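Local coordinates for protein acetyltransferase (Agrobacterium tumefaciens, PDB 2FSR) that is a GNAT-family acetyltransferase that probably transfers an acetyl group from acetyl-coenzyme A to an acceptor not yet identified, at residues T36-A41 against A87-L92; G96-Q101 against L118-H123; P111-G116 against L144-L149. All coordinates share one frame; numbering follows the deposited sequence.

Interaction 1 of 3, residues T36-A41 against A87-L92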
ATOM      1  N   THR A  36      -3.550  12.037  -5.346  1.00  9.93           N
ATOM      2  CA  THR A  36      -4.170  12.207  -4.027  1.00 10.16           C
ATOM      3  C   THR A  36      -4.301  10.797  -3.448  1.00  9.83           C
ATOM      4  O   THR A  36      -4.819   9.887  -4.121  1.00 10.75           O
ATOM      5  CB  THR A  36      -5.547  12.894  -4.115  1.00 10.60           C
ATOM      6  OG1 THR A  36      -5.380  14.225  -4.640  1.00 12.36           O
ATOM      7  CG2 THR A  36      -6.205  12.996  -2.729  1.00 11.85           C
ATOM      8  N   LEU A  37      -3.777  10.603  -2.232  1.00  9.51           N
ATOM      9  CA  LEU A  37      -3.792   9.285  -1.584  1.00  9.18           C
ATOM     10  C   LEU A  37      -4.761   9.394  -0.436  1.00  9.16           C
ATOM     11  O   LEU A  37      -4.471  10.090   0.532  1.00 10.10           O
ATOM     12  CB  LEU A  37      -2.385   8.913  -1.084  1.00  8.56           C
ATOM     13  CG  LEU A  37      -1.248   9.133  -2.092  1.00  9.96           C
ATOM     14  CD1 LEU A  37       0.074   8.682  -1.505  1.00 10.37           C
ATOM     15  CD2 LEU A  37      -1.506   8.422  -3.414  1.00 10.24           C
ATOM     16  N   ARG A  38      -5.917   8.744  -0.546  1.00  8.72           N
ATOM     17  CA  ARG A  38      -7.019   9.055   0.372  1.00  8.74           C
ATOM     18  C   ARG A  38      -7.707   7.809   0.945  1.00  8.47           C
ATOM     19  O   ARG A  38      -7.476   6.691   0.488  1.00  8.10           O
ATOM     20  CB  ARG A  38      -8.055   9.981  -0.286  1.00  9.96           C
ATOM     21  CG  ARG A  38      -8.457   9.559  -1.679  1.00 12.58           C
ATOM     22  CD  ARG A  38      -9.729   8.795  -1.677  1.00 12.98           C
ATOM     23  NE  ARG A  38     -10.067   8.283  -3.010  1.00 12.65           N
ATOM     24  CZ  ARG A  38     -10.778   7.185  -3.208  1.00 12.30           C
ATOM     25  NH1 ARG A  38     -11.253   6.508  -2.162  1.00 10.99           N
ATOM     26  NH2 ARG A  38     -11.009   6.758  -4.442  1.00 11.58           N
ATOM     27  N   PRO A  39      -8.512   8.005   1.992  1.00  7.97           N
ATOM     28  CA  PRO A  39      -9.127   6.822   2.613  1.00  8.67           C
ATOM     29  C   PRO A  39     -10.041   5.998   1.710  1.00  8.39           C
ATOM     30  O   PRO A  39     -10.727   6.521   0.832  1.00  8.56           O
ATOM     31  CB  PRO A  39      -9.919   7.404   3.793  1.00  8.83           C
ATOM     32  CG  PRO A  39      -9.280   8.779   4.032  1.00  9.22           C
ATOM     33  CD  PRO A  39      -8.867   9.260   2.679  1.00  9.17           C
ATOM     34  N   LEU A  40     -10.045   4.703   1.971  1.00  8.13           N
ATOM     35  CA  LEU A  40     -10.946   3.769   1.311  1.00  7.80           C
ATOM     36  C   LEU A  40     -12.403   4.139   1.570  1.00  8.25           C
ATOM     37  O   LEU A  40     -12.756   4.626   2.657  1.00  8.90           O
ATOM     38  CB  LEU A  40     -10.702   2.347   1.825  1.00  8.25           C
ATOM     39  CG  LEU A  40      -9.690   1.497   1.056  1.00  5.61           C
ATOM     40  CD1 LEU A  40      -8.256   2.066   1.171  1.00  7.98           C
ATOM     41  CD2 LEU A  40      -9.730   0.022   1.486  1.00  8.48           C
ATOM     42  N   ALA A  41     -13.228   3.888   0.559  1.00  8.58           N
ATOM     43  CA  ALA A  41     -14.675   4.050   0.654  1.00  9.48           C
ATOM     44  C   ALA A  41     -15.360   2.894  -0.051  1.00  9.39           C
ATOM     45  O   ALA A  41     -14.766   2.266  -0.921  1.00  8.95           O
ATOM     46  CB  ALA A  41     -15.124   5.382   0.035  1.00 10.33           C
ATOM     47  N   ALA A  87      -3.969   1.274   4.166  1.00  7.19           N
ATOM     48  CA  ALA A  87      -4.022   1.547   2.725  1.00  6.65           C
ATOM     49  C   ALA A  87      -4.675   2.881   2.440  1.00  6.41           C
ATOM     50  O   ALA A  87      -5.531   3.357   3.214  1.00  6.15           O
ATOM     51  CB  ALA A  87      -4.802   0.456   2.017  1.00  7.06           C
ATOM     52  N   LEU A  88      -4.275   3.461   1.311  1.00  6.30           N
ATOM     53  CA  LEU A  88      -4.936   4.639   0.762  1.00  6.85           C
ATOM     54  C   LEU A  88      -5.182   4.360  -0.717  1.00  6.68           C
ATOM     55  O   LEU A  88      -4.362   3.695  -1.386  1.00  7.30           O
ATOM     56  CB  LEU A  88      -4.044   5.874   0.912  1.00  6.53           C
ATOM     57  CG  LEU A  88      -3.710   6.281   2.358  1.00  6.96           C
ATOM     58  CD1 LEU A  88      -2.566   7.299   2.416  1.00  8.68           C
ATOM     59  CD2 LEU A  88      -4.953   6.795   3.071  1.00  8.80           C
HETATM   60  N   MSE A  89      -6.329   4.816  -1.219  1.00  7.08           N
HETATM   61  CA  MSE A  89      -6.595   4.703  -2.644  1.00  7.76           C
HETATM   62  C   MSE A  89      -5.849   5.810  -3.359  1.00  8.19           C
HETATM   63  O   MSE A  89      -5.730   6.916  -2.834  1.00  8.22           O
HETATM   64  CB  MSE A  89      -8.092   4.799  -2.927  1.00  8.30           C
HETATM   65  CG  MSE A  89      -8.975   3.719  -2.265  1.00  9.38           C
HETATM   66 SE   MSE A  89      -8.363   1.883  -2.435  0.75 13.15          SE
HETATM   67  CE  MSE A  89      -8.524   1.690  -4.371  1.00  9.84           C
ATOM     68  N   ILE A  90      -5.382   5.501  -4.566  1.00  7.65           N
ATOM     69  CA  ILE A  90      -4.640   6.464  -5.387  1.00  8.63           C
ATOM     70  C   ILE A  90      -5.577   7.091  -6.397  1.00  9.50           C
ATOM     71  O   ILE A  90      -6.116   6.382  -7.262  1.00 10.63           O
ATOM     72  CB  ILE A  90      -3.471   5.794  -6.154  1.00  7.56           C
ATOM     73  CG1 ILE A  90      -2.535   5.012  -5.203  1.00  8.93           C
ATOM     74  CG2 ILE A  90      -2.706   6.833  -6.978  1.00  8.81           C
ATOM     75  CD1 ILE A  90      -1.460   4.182  -5.933  1.00  9.41           C
ATOM     76  N   ASP A  91      -5.774   8.404  -6.275  1.00  9.91           N
ATOM     77  CA  ASP A  91      -6.552   9.168  -7.265  1.00  9.76           C
ATOM     78  C   ASP A  91      -5.637  10.093  -8.058  1.00 10.85           C
ATOM     79  O   ASP A  91      -4.654  10.602  -7.534  1.00 10.48           O
ATOM     80  CB  ASP A  91      -7.639  10.020  -6.591  1.00 10.63           C
ATOM     81  CG  ASP A  91      -8.788   9.202  -6.009  1.00 10.38           C
ATOM     82  OD1 ASP A  91      -8.888   7.972  -6.228  1.00 12.22           O
ATOM     83  OD2 ASP A  91      -9.619   9.841  -5.310  1.00 12.65           O
ATOM     84  N   LEU A  92      -5.976  10.315  -9.332  1.00 11.84           N
ATOM     85  CA  LEU A  92      -5.218  11.264 -10.144  1.00 13.34           C
ATOM     86  C   LEU A  92      -5.606  12.698  -9.786  1.00 14.22           C
ATOM     87  O   LEU A  92      -6.769  13.092  -9.915  1.00 15.03           O
ATOM     88  CB  LEU A  92      -5.468  11.023 -11.637  1.00 12.97           C
ATOM     89  CG  LEU A  92      -4.756   9.851 -12.300  1.00 15.37           C
ATOM     90  CD1 LEU A  92      -5.307   9.658 -13.709  1.00 16.50           C
ATOM     91  CD2 LEU A  92      -3.244  10.041 -12.342  1.00 16.40           C
TER
HETATM   92  O   HOH W   1      -8.122   3.932   4.141  1.00  8.84           O

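Interaction 2 of 3, residues G96-Q101 against L118-H123. With FMT (formic acid), chain B.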
ATOM      1  N   GLY A  96     -10.507  12.904  -8.911  1.00 21.04           N
ATOM      2  CA  GLY A  96     -11.240  11.796  -8.311  1.00 19.75           C
ATOM      3  C   GLY A  96     -11.177  10.487  -9.088  1.00 18.38           C
ATOM      4  O   GLY A  96     -11.872   9.530  -8.739  1.00 19.65           O
ATOM      5  N   GLU A  97     -10.386  10.436 -10.160  1.00 16.62           N
ATOM      6  CA  GLU A  97     -10.248   9.180 -10.899  1.00 14.14           C
ATOM      7  C   GLU A  97      -9.302   8.231 -10.151  1.00 12.71           C
ATOM      8  O   GLU A  97      -8.103   8.493 -10.026  1.00 11.94           O
ATOM      9  CB  GLU A  97      -9.746   9.399 -12.315  1.00 14.82           C
ATOM     10  CG  GLU A  97      -9.632   8.104 -13.105  1.00 16.11           C
ATOM     11  CD  GLU A  97      -9.025   8.284 -14.484  1.00 19.24           C
ATOM     12  OE1 GLU A  97      -8.773   9.445 -14.891  1.00 19.18           O
ATOM     13  OE2 GLU A  97      -8.789   7.251 -15.154  1.00 21.15           O
ATOM     14  N   CYS A  98      -9.867   7.122  -9.691  1.00 10.81           N
ATOM     15  CA  CYS A  98      -9.126   6.148  -8.880  1.00 10.34           C
ATOM     16  C   CYS A  98      -8.387   5.136  -9.732  1.00 10.63           C
ATOM     17  O   CYS A  98      -8.994   4.427 -10.549  1.00 10.97           O
ATOM     18  CB  CYS A  98     -10.077   5.453  -7.909  1.00 10.52           C
ATOM     19  SG  CYS A  98      -9.222   4.345  -6.786  1.00 10.25           S
ATOM     20  N   ILE A  99      -7.070   5.060  -9.511  1.00  9.40           N
ATOM     21  CA  ILE A  99      -6.184   4.292 -10.383  1.00  8.89           C
ATOM     22  C   ILE A  99      -5.449   3.155  -9.678  1.00  8.81           C
ATOM     23  O   ILE A  99      -4.710   2.426 -10.312  1.00  9.52           O
ATOM     24  CB  ILE A  99      -5.159   5.207 -11.113  1.00  9.19           C
ATOM     25  CG1 ILE A  99      -4.221   5.892 -10.121  1.00  8.08           C
ATOM     26  CG2 ILE A  99      -5.918   6.263 -11.955  1.00  9.86           C
ATOM     27  CD1 ILE A  99      -2.920   6.397 -10.734  1.00 10.32           C
ATOM     28  N   GLY A 100      -5.630   3.021  -8.364  1.00  7.69           N
ATOM     29  CA  GLY A 100      -4.986   1.913  -7.657  1.00  7.42           C
ATOM     30  C   GLY A 100      -4.913   2.171  -6.165  1.00  6.86           C
ATOM     31  O   GLY A 100      -5.746   2.876  -5.637  1.00  6.91           O
ATOM     32  N   GLN A 101      -3.919   1.574  -5.511  1.00  7.24           N
ATOM     33  CA  GLN A 101      -3.877   1.584  -4.054  1.00  7.72           C
ATOM     34  C   GLN A 101      -2.432   1.459  -3.599  1.00  7.46           C
ATOM     35  O   GLN A 101      -1.617   0.772  -4.237  1.00  8.07           O
ATOM     36  CB  GLN A 101      -4.709   0.426  -3.511  1.00  8.23           C
ATOM     37  CG  GLN A 101      -4.842   0.413  -1.984  1.00  8.64           C
ATOM     38  CD  GLN A 101      -5.293  -0.937  -1.481  1.00  9.69           C
ATOM     39  OE1 GLN A 101      -4.552  -1.909  -1.587  1.00 12.12           O
ATOM     40  NE2 GLN A 101      -6.530  -1.013  -0.959  1.00  8.70           N
ATOM     41  N   LEU A 118      -0.584  -1.365  -5.925  1.00  9.01           N
ATOM     42  CA  LEU A 118      -1.163  -1.945  -7.124  1.00  8.86           C
ATOM     43  C   LEU A 118      -1.755  -0.811  -7.959  1.00  8.96           C
ATOM     44  O   LEU A 118      -2.201   0.210  -7.428  1.00  8.22           O
ATOM     45  CB  LEU A 118      -2.236  -2.987  -6.783  1.00  8.83           C
ATOM     46  CG  LEU A 118      -3.475  -2.494  -6.023  1.00 10.61           C
ATOM     47  CD1 LEU A 118      -4.587  -2.037  -6.990  1.00 10.84           C
ATOM     48  CD2 LEU A 118      -4.002  -3.601  -5.108  1.00 12.52           C
ATOM     49  N   LEU A 119      -1.743  -1.002  -9.280  1.00  9.01           N
ATOM     50  CA  LEU A 119      -2.378  -0.085 -10.225  1.00  9.17           C
ATOM     51  C   LEU A 119      -3.362  -0.830 -11.090  1.00  9.22           C
ATOM     52  O   LEU A 119      -3.101  -1.968 -11.514  1.00  9.72           O
ATOM     53  CB  LEU A 119      -1.338   0.601 -11.126  1.00  9.83           C
ATOM     54  CG  LEU A 119      -0.390   1.594 -10.456  1.00 11.31           C
ATOM     55  CD1 LEU A 119       0.589   2.158 -11.498  1.00 13.51           C
ATOM     56  CD2 LEU A 119      -1.132   2.743  -9.763  1.00 13.27           C
ATOM     57  N   TYR A 120      -4.498  -0.189 -11.351  1.00  9.38           N
ATOM     58  CA  TYR A 120      -5.502  -0.750 -12.225  1.00  9.41           C
ATOM     59  C   TYR A 120      -5.035  -0.642 -13.670  1.00 10.43           C
ATOM     60  O   TYR A 120      -4.147   0.137 -13.998  1.00 10.45           O
ATOM     61  CB  TYR A 120      -6.822  -0.007 -12.051  1.00  9.30           C
ATOM     62  CG  TYR A 120      -7.400  -0.133 -10.645  1.00  8.66           C
ATOM     63  CD1 TYR A 120      -7.192  -1.288  -9.880  1.00 10.46           C
ATOM     64  CD2 TYR A 120      -8.169   0.878 -10.106  1.00  9.41           C
ATOM     65  CE1 TYR A 120      -7.740  -1.410  -8.588  1.00  9.91           C
ATOM     66  CE2 TYR A 120      -8.730   0.770  -8.817  1.00 10.49           C
ATOM     67  CZ  TYR A 120      -8.491  -0.371  -8.070  1.00  8.23           C
ATOM     68  OH  TYR A 120      -9.049  -0.471  -6.805  1.00  9.90           O
ATOM     69  N   GLU A 121      -5.682  -1.424 -14.519  1.00 11.30           N
ATOM     70  CA  GLU A 121      -5.293  -1.544 -15.905  1.00 12.11           C
ATOM     71  C   GLU A 121      -5.325  -0.200 -16.627  1.00 12.26           C
ATOM     72  O   GLU A 121      -6.301   0.556 -16.528  1.00 13.02           O
ATOM     73  CB  GLU A 121      -6.224  -2.524 -16.598  1.00 11.71           C
ATOM     74  CG  GLU A 121      -5.735  -2.931 -17.949  1.00 14.87           C
ATOM     75  CD  GLU A 121      -6.631  -3.966 -18.551  1.00 15.74           C
ATOM     76  OE1 GLU A 121      -7.839  -3.683 -18.751  1.00 19.45           O
ATOM     77  OE2 GLU A 121      -6.108  -5.059 -18.831  1.00 19.29           O
ATOM     78  N   GLY A 122      -4.245   0.082 -17.364  1.00 13.48           N
ATOM     79  CA  GLY A 122      -4.154   1.293 -18.171  1.00 14.39           C
ATOM     80  C   GLY A 122      -3.289   2.398 -17.578  1.00 15.46           C
ATOM     81  O   GLY A 122      -3.062   3.429 -18.210  1.00 17.44           O
ATOM     82  N   HIS A 123      -2.814   2.191 -16.357  1.00 14.76           N
ATOM     83  CA  HIS A 123      -2.121   3.262 -15.662  1.00 15.31           C
ATOM     84  C   HIS A 123      -0.650   2.989 -15.365  1.00 16.28           C
ATOM     85  O   HIS A 123      -0.016   3.794 -14.690  1.00 15.66           O
ATOM     86  CB  HIS A 123      -2.843   3.616 -14.360  1.00 14.33           C
ATOM     87  CG  HIS A 123      -4.287   3.930 -14.550  1.00 13.74           C
ATOM     88  ND1 HIS A 123      -4.723   5.110 -15.116  1.00 13.30           N
ATOM     89  CD2 HIS A 123      -5.397   3.200 -14.292  1.00 14.87           C
ATOM     90  CE1 HIS A 123      -6.045   5.093 -15.186  1.00 14.03           C
ATOM     91  NE2 HIS A 123      -6.475   3.944 -14.700  1.00 16.82           N
TER
HETATM   92  C   FMT B 301      -3.150   8.183 -16.039  1.00 24.12           C
HETATM   93  O1  FMT B 301      -3.217   7.048 -16.525  1.00 23.73           O
HETATM   94  O2  FMT B 301      -2.630   9.191 -16.546  1.00 23.86           O
HETATM   95  O   HOH W   2      -9.570   4.846 -14.945  1.00 30.53           O
HETATM   96  O   HOH W   3      -8.802   3.175 -13.012  1.00 20.07           O

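Interaction 3 of 3, residues P111-G116 against L144-L149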
ATOM      1  N   PRO A 111       4.923 -10.617   8.842  1.00  9.22           N
ATOM      2  CA  PRO A 111       5.987 -10.677   9.876  1.00  9.33           C
ATOM      3  C   PRO A 111       6.636  -9.337  10.233  1.00  9.64           C
ATOM      4  O   PRO A 111       7.103  -9.170  11.360  1.00 10.01           O
ATOM      5  CB  PRO A 111       7.018 -11.634   9.261  1.00 10.29           C
ATOM      6  CG  PRO A 111       6.226 -12.465   8.291  1.00 10.61           C
ATOM      7  CD  PRO A 111       5.170 -11.559   7.736  1.00  9.66           C
ATOM      8  N   GLU A 112       6.679  -8.403   9.276  1.00  8.74           N
ATOM      9  CA  GLU A 112       7.123  -7.041   9.505  1.00  8.53           C
ATOM     10  C   GLU A 112       6.172  -6.084   8.788  1.00  8.45           C
ATOM     11  O   GLU A 112       5.448  -6.516   7.870  1.00  8.44           O
ATOM     12  CB  GLU A 112       8.547  -6.873   8.959  1.00  8.55           C
ATOM     13  CG  GLU A 112       9.587  -7.691   9.756  1.00  9.58           C
ATOM     14  CD  GLU A 112      11.022  -7.397   9.326  1.00  9.30           C
ATOM     15  OE1 GLU A 112      11.503  -8.077   8.396  1.00  9.76           O
ATOM     16  OE2 GLU A 112      11.627  -6.465   9.900  1.00 12.55           O
ATOM     17  N   LYS A 113       6.183  -4.814   9.202  1.00  7.43           N
ATOM     18  CA  LYS A 113       5.363  -3.769   8.536  1.00  7.63           C
ATOM     19  C   LYS A 113       5.770  -3.673   7.078  1.00  7.84           C
ATOM     20  O   LYS A 113       6.949  -3.552   6.765  1.00  8.02           O
ATOM     21  CB  LYS A 113       5.453  -2.423   9.253  1.00  8.19           C
ATOM     22  CG  LYS A 113       4.846  -2.444  10.658  1.00  7.36           C
ATOM     23  CD  LYS A 113       4.866  -1.062  11.287  1.00  8.50           C
ATOM     24  CE  LYS A 113       4.335  -1.082  12.713  1.00  8.01           C
ATOM     25  NZ  LYS A 113       2.882  -1.433  12.815  1.00  7.87           N
ATOM     26  N   GLU A 114       4.789  -3.739   6.190  1.00  7.74           N
ATOM     27  CA  GLU A 114       5.022  -4.027   4.766  1.00  7.87           C
ATOM     28  C   GLU A 114       4.337  -3.020   3.853  1.00  8.10           C
ATOM     29  O   GLU A 114       3.133  -2.766   3.988  1.00  8.62           O
ATOM     30  CB  GLU A 114       4.556  -5.452   4.418  1.00  8.79           C
ATOM     31  CG  GLU A 114       5.106  -5.968   3.081  1.00  9.35           C
ATOM     32  CD  GLU A 114       4.116  -5.970   1.970  1.00 14.45           C
ATOM     33  OE1 GLU A 114       2.964  -5.498   2.172  1.00 13.81           O
ATOM     34  OE2 GLU A 114       4.477  -6.507   0.902  1.00 12.95           O
ATOM     35  N   LEU A 115       5.107  -2.461   2.926  1.00  7.39           N
ATOM     36  CA  LEU A 115       4.624  -1.508   1.933  1.00  7.58           C
ATOM     37  C   LEU A 115       4.233  -2.248   0.651  1.00  8.26           C
ATOM     38  O   LEU A 115       5.033  -3.008   0.093  1.00  7.61           O
ATOM     39  CB  LEU A 115       5.738  -0.486   1.624  1.00  7.93           C
ATOM     40  CG  LEU A 115       5.463   0.664   0.640  1.00  7.72           C
ATOM     41  CD1 LEU A 115       4.460   1.643   1.207  1.00  8.71           C
ATOM     42  CD2 LEU A 115       6.766   1.398   0.288  1.00  7.49           C
ATOM     43  N   GLY A 116       2.990  -2.049   0.205  1.00  7.92           N
ATOM     44  CA  GLY A 116       2.547  -2.679  -1.041  1.00  8.70           C
ATOM     45  C   GLY A 116       1.783  -1.716  -1.913  1.00  7.94           C
ATOM     46  O   GLY A 116       1.287  -0.700  -1.446  1.00  8.87           O
ATOM     47  N   LEU A 144       5.454   8.299  11.690  1.00 14.79           N
ATOM     48  CA  LEU A 144       5.382   7.160  12.607  1.00 15.91           C
ATOM     49  C   LEU A 144       6.729   6.769  13.194  1.00 15.92           C
ATOM     50  O   LEU A 144       6.795   5.960  14.127  1.00 16.71           O
ATOM     51  CB  LEU A 144       4.731   5.941  11.939  1.00 15.90           C
ATOM     52  CG  LEU A 144       3.280   6.092  11.487  1.00 17.55           C
ATOM     53  CD1 LEU A 144       2.774   4.780  10.922  1.00 17.71           C
ATOM     54  CD2 LEU A 144       2.372   6.601  12.620  1.00 16.21           C
ATOM     55  N   ASN A 145       7.807   7.324  12.642  0.60 16.04           N
ATOM     56  CA  ASN A 145       9.156   7.017  13.110  0.60 16.13           C
ATOM     57  C   ASN A 145       9.503   5.524  13.021  0.60 16.10           C
ATOM     58  O   ASN A 145      10.258   5.005  13.850  0.60 15.76           O
ATOM     59  CB  ASN A 145       9.353   7.533  14.546  0.60 15.96           C
ATOM     60  CG  ASN A 145       9.278   9.044  14.638  0.60 17.00           C
ATOM     61  OD1 ASN A 145      10.209   9.740  14.237  0.60 20.04           O
ATOM     62  ND2 ASN A 145       8.182   9.561  15.176  0.60 18.48           N
ATOM     63  N   LEU A 146       8.975   4.840  12.001  1.00 16.50           N
ATOM     64  CA  LEU A 146       9.203   3.402  11.867  1.00 17.27           C
ATOM     65  C   LEU A 146      10.698   3.144  11.709  1.00 18.05           C
ATOM     66  O   LEU A 146      11.363   3.866  10.953  1.00 19.15           O
ATOM     67  CB  LEU A 146       8.446   2.809  10.682  1.00 16.64           C
ATOM     68  CG  LEU A 146       6.922   2.876  10.618  1.00 16.74           C
ATOM     69  CD1 LEU A 146       6.439   2.030   9.438  1.00 15.73           C
ATOM     70  CD2 LEU A 146       6.262   2.417  11.905  1.00 17.72           C
ATOM     71  N   PRO A 147      11.227   2.155  12.455  1.00 18.54           N
ATOM     72  CA  PRO A 147      12.633   1.750  12.374  1.00 18.89           C
ATOM     73  C   PRO A 147      13.014   1.007  11.090  1.00 18.21           C
ATOM     74  O   PRO A 147      14.197   0.964  10.747  1.00 19.14           O
ATOM     75  CB  PRO A 147      12.819   0.851  13.598  1.00 18.92           C
ATOM     76  CG  PRO A 147      11.461   0.343  13.932  1.00 19.84           C
ATOM     77  CD  PRO A 147      10.492   1.416  13.497  1.00 19.08           C
ATOM     78  N   THR A 148      12.030   0.433  10.395  1.00 16.58           N
ATOM     79  CA  THR A 148      12.261  -0.259   9.122  1.00 15.27           C
ATOM     80  C   THR A 148      10.933  -0.433   8.402  1.00 13.86           C
ATOM     81  O   THR A 148       9.875  -0.174   8.975  1.00 12.86           O
ATOM     82  CB  THR A 148      12.964  -1.653   9.314  1.00 15.00           C
ATOM     83  OG1 THR A 148      13.402  -2.160   8.040  1.00 14.40           O
ATOM     84  CG2 THR A 148      12.040  -2.678   9.968  1.00 15.58           C
ATOM     85  N   LEU A 149      11.003  -0.895   7.163  1.00 12.83           N
ATOM     86  CA  LEU A 149       9.820  -1.173   6.352  1.00 11.50           C
ATOM     87  C   LEU A 149      10.252  -2.174   5.272  1.00 10.03           C
ATOM     88  O   LEU A 149      11.408  -2.129   4.808  1.00  9.62           O
ATOM     89  CB  LEU A 149       9.345   0.132   5.722  1.00 12.75           C
ATOM     90  CG  LEU A 149       7.972   0.240   5.100  1.00 12.98           C
ATOM     91  CD1 LEU A 149       6.812  -0.114   6.071  1.00 12.47           C
ATOM     92  CD2 LEU A 149       7.823   1.680   4.580  1.00 12.63           C
TER

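Interaction 1 of 3, residues T36-A41 against A87-L92
Arg-38 grips the carboxylate of Asp-91 side-on, giving NE to one oxygen and NH2 to the other. The salt bridge from Arg-38 NE to Asp-91 OD2 is 2.8 Å long and nearly straight (165°). NE points at OD2 within the guanidinium plane but comes in from above the carboxylate plane. Arg-38 NH2 reaches Asp-91 OD1 at 3.0 Å on its syn lone pair, and the two flat groups stand 54° apart. Arg-38 gets there with CG wedged between its backbone N and carbonyl carbon (chi1 47°) and a bend at chi2, which lays the guanidinium over selenomethionine Met-89, with Met-89 CB 3.6 Å above the guanidinium plane. The third nitrogen, NH1, donates to the carbonyl O of Pro-39 and forms a salt bridge with Asp-44, so the arginine serves two acids. Beneath this, strands 35-38 and 87-92 pair antiparallel in the central sheet of the GNAT fold. Thr-36 and Asp-91 exchange two backbone hydrogen bonds, as do Arg-38 and Met-89. Leu-37 and Ile-90, the non-hydrogen-bonded pair between them, point together to the other face, CD2 of Leu-37 lying 4.0 Å from CG1 of Ile-90, and both rest on Ala-132 of helix 128-143. Past the paired residues, Leu-40 crosses Met-89 at about a right angle, its CD1 3.6 Å from SE. A water links Leu-40 N (3.0 Å) to the Ala-87 carbonyl O. Further out, Thr-36 OG1 is bonded to the carbonyl O of Gly-93, while Phe-73 and Asp-76 of helix 66-83 lie against Leu-40.

Interaction 2 of 3, residues G96-Q101 against L118-H123
Ile-99 sets its CG2 squarely over the imidazole of His-123, 3.5 Å from the ring centroid and 12° off the normal, a close CH-pi contact. With CG1 between the backbone N and the carbonyl carbon (chi1 64°), CG2 falls on the side of the ring and CD1 lies beside CD2 of Leu-119. Tyr-120 is covered in a similar way by main chain: CA of Gly-100 stands 4.0 Å over the centre of its ring, while the carbonyl O of Cys-98 lies at the ring edge. Having no side chain, Gly-100 can come within 4.2 Å of Leu-119, CA to CA. Antiparallel pairing of the hairpin continues through two backbone hydrogen bonds between Gln-101 and Leu-118. Ile-99 and Gly-100 together face Ile-90 in a classic beta bulge, and Ile-99 O still takes the N-H of Tyr-120 at 2.8 Å. Beyond it, Tyr-120 to His-123 form a type II turn. His-123 NE2 meets a water in the ring plane, shared with Glu-97 OE2, and another tilted out of it, shared with Cys-98 O. The histidine thus has an aliphatic group over one face, while His-123 ND1 donates to O1 of a formic acid (2.8 Å), probably a crystallisation solute, also held by Tyr-128 OH.

Interaction 3 of 3, residues P111-G116 against L144-L149
Lys-113 and Leu-149 come within 5.6 Å of each other, CA to CA, yet no hydrogen bond joins 111-116 to 144-149. The main-chain link is made one residue further on, where Val-150 bonds to the backbone of both Lys-113 and Leu-115, a pattern consistent with parallel strands, as at this point of the GNAT fold. This is the end of a beta-alpha-beta crossover: strand 114-119, helix 128-143, then strand 149-153. In the GNAT fold the corresponding strands run together at one end and splay apart at the other, and the cleft between them generally receives acetyl-coenzyme A. The segment 144-149 brings the chain from the helix back to the sheet, and its leucines do most of the packing. Leu-149, with CG anti to its backbone N (chi1 -165°), turns CD1 onto the carbonyl O of Lys-113 at 3.5 Å, a van der Waals contact. Its CG lies 4.2 Å from CB of Leu-115. Lys-113 runs its extended methylenes across Leu-146 at about a right angle, CD lying 3.8 Å from CD2. Only at chi4 (-66°) does the chain bend, and NZ then hydrogen-bonds to His-85 NE2 and His-106 ND1. At the outer end Glu-112 and Thr-148 share Arg-186, the acid through a salt bridge from OE1 and the threonine through OG1, and between themselves OE2 of Glu-112 meets the methyl CG2 of Thr-148 at 3.8 Å.

How the interactions relate
From the N terminus, interaction 1 comes first: 36-41 leads out through helices 45-53 and 66-83, and the chain returns at 87-92, closing that excursion against the sheet. Interaction 2 then opens, in series with it, on the next strand; the two touch where Ile-90 bonds to Ile-99 and Gly-100. The hairpin of strands 97-105 and 114-119 closes at 118-123. Before it does, 111-116 has already begun interaction 3, which shuts only after helix 128-143, so interactions 2 and 3 cross. Both use strand 114-119, near its two ends, with centres about 23 Å apart. Interaction 2 fastens that strand to 97-105, whereas interaction 3 joins it to the loop between helix 128-143 and strand 149-153.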